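Local coordinates for protein putative aminooxidase (Propionibacterium acnes, PDB 2BA9) that isomerises polyunsaturated fatty acids to produce conjugated linoleic acid, and carries a flavin-adenine dinucleotide cofactor, at residues D350-E353 and T354-H357. Numbering follows the deposited sequence.
Sequences DDME and TFGH
F355 lays one face of its ring over the backbone carbonyl of D351, one helical turn earlier, with CG 3.1 Å from D351 O, while CE2 and CZ rest against D351 CB. With CG beside the backbone N (chi1 -56°), the ring leans back toward the preceding turn. Its rim is met by M352: SD lies 3.9 Å from CD2, near the ring plane, a Met-aromatic contact at the edge. The methionine chain bends at chi2 and chi3, which carries CE on toward H357 CB, 3.9 Å away; an unbranched, flexible thioether suits this place because SD can lie at the ring edge while CE turns on to the histidine. Beyond, V310 and Y313 of strand 310-315 also touch F355, so that this buried flank seats the end of helix 341-355 on the mixed sheet. The helix finishes in a Schellman motif: H357 N reaches back to M352 O at 2.8 Å, and G356 N bonds E353 O from above its carbonyl plane, 68° out of it. G356 has positive phi (90°), a conformation glycine takes readily because it has no side chain to press on the carbonyl oxygen of F355. On the exposed side T354 gives D350 O two donors, its N and OG1 approaching from opposite faces of the carbonyl plane at 3.1 and 3.0 Å; threonine suits this place because OG1, beside the backbone N, can turn its hydroxyl onto the helix backbone. A buried carboxylate needs partners, and D351 can be accommodated because V310 N and H309 ND1 both hydrogen-bond to its OD2; the H357 imidazole bonds through ND1 to E290 O while its ring meets Y313.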
loop_
_atom_site.group_PDB
_atom_site.type_symbol
_atom_site.label_atom_id
_atom_site.label_comp_id
_atom_site.label_asym_id
_atom_site.label_seq_id
_atom_site.Cartn_x
_atom_site.Cartn_y
_atom_site.Cartn_z
ATOM N N ASP A 350 -24.271 -8.820 -5.986
ATOM C CA ASP A 350 -25.414 -7.914 -6.118
ATOM C C ASP A 350 -25.022 -6.576 -6.743
ATOM O O ASP A 350 -25.763 -6.046 -7.583
ATOM C CB ASP A 350 -26.099 -7.666 -4.760
ATOM C CG ASP A 350 -26.648 -8.933 -4.122
ATOM O OD1 ASP A 350 -26.848 -9.945 -4.813
ATOM O OD2 ASP A 350 -26.908 -8.901 -2.913
ATOM N N ASP A 351 -23.877 -6.032 -6.349
ATOM C CA ASP A 351 -23.384 -4.759 -6.933
ATOM C C ASP A 351 -23.058 -4.895 -8.435
ATOM O O ASP A 351 -23.488 -4.075 -9.242
ATOM C CB ASP A 351 -22.156 -4.213 -6.182
ATOM C CG ASP A 351 -22.510 -3.535 -4.844
ATOM O OD1 ASP A 351 -23.706 -3.276 -4.549
ATOM O OD2 ASP A 351 -21.563 -3.241 -4.084
ATOM N N MET A 352 -22.307 -5.924 -8.819
ATOM C CA MET A 352 -21.977 -6.105 -10.241
ATOM C C MET A 352 -23.200 -6.344 -11.133
ATOM O O MET A 352 -23.252 -5.903 -12.275
ATOM C CB MET A 352 -20.954 -7.241 -10.418
ATOM C CG MET A 352 -19.563 -6.920 -9.844
ATOM S SD MET A 352 -18.790 -5.476 -10.605
ATOM C CE MET A 352 -18.040 -6.156 -12.099
ATOM N N GLU A 353 -24.200 -7.040 -10.620
ATOM C CA GLU A 353 -25.431 -7.210 -11.388
ATOM C C GLU A 353 -26.135 -5.866 -11.591
ATOM O O GLU A 353 -26.574 -5.516 -12.698
ATOM C CB GLU A 353 -26.353 -8.189 -10.700
ATOM C CG GLU A 353 -27.460 -8.671 -11.606
ATOM C CD GLU A 353 -28.414 -9.569 -10.885
ATOM O OE1 GLU A 353 -27.984 -10.186 -9.883
ATOM O OE2 GLU A 353 -29.587 -9.665 -11.328
ATOM N N THR A 354 -26.216 -5.108 -10.513
ATOM C CA THR A 354 -26.715 -3.742 -10.562
ATOM C C THR A 354 -25.966 -2.873 -11.585
ATOM O O THR A 354 -26.596 -2.129 -12.363
ATOM C CB THR A 354 -26.657 -3.142 -9.162
ATOM O OG1 THR A 354 -27.598 -3.861 -8.348
ATOM C CG2 THR A 354 -26.965 -1.656 -9.183
ATOM N N PHE A 355 -24.643 -3.006 -11.615
ATOM C CA PHE A 355 -23.803 -2.261 -12.567
ATOM C C PHE A 355 -23.978 -2.747 -14.018
ATOM O O PHE A 355 -23.540 -2.054 -14.953
ATOM C CB PHE A 355 -22.305 -2.308 -12.184
ATOM C CG PHE A 355 -21.986 -1.813 -10.783
ATOM C CD1 PHE A 355 -22.816 -0.925 -10.112
ATOM C CD2 PHE A 355 -20.826 -2.236 -10.147
ATOM C CE1 PHE A 355 -22.495 -0.475 -8.833
ATOM C CE2 PHE A 355 -20.494 -1.790 -8.864
ATOM C CZ PHE A 355 -21.336 -0.910 -8.207
ATOM N N GLY A 356 -24.599 -3.920 -14.201
ATOM C CA GLY A 356 -24.823 -4.502 -15.532
ATOM C C GLY A 356 -23.701 -5.410 -16.004
ATOM O O GLY A 356 -23.570 -5.693 -17.193
ATOM N N HIS A 357 -22.902 -5.892 -15.063
ATOM C CA HIS A 357 -21.776 -6.764 -15.368
ATOM C C HIS A 357 -21.856 -7.982 -14.446
ATOM O O HIS A 357 -20.995 -8.177 -13.590
ATOM C CB HIS A 357 -20.461 -6.001 -15.184
ATOM C CG HIS A 357 -20.405 -4.697 -15.920
ATOM N ND1 HIS A 357 -20.455 -4.615 -17.298
ATOM C CD2 HIS A 357 -20.304 -3.421 -15.468
ATOM C CE1 HIS A 357 -20.391 -3.345 -17.658
ATOM N NE2 HIS A 357 -20.294 -2.601 -16.569
#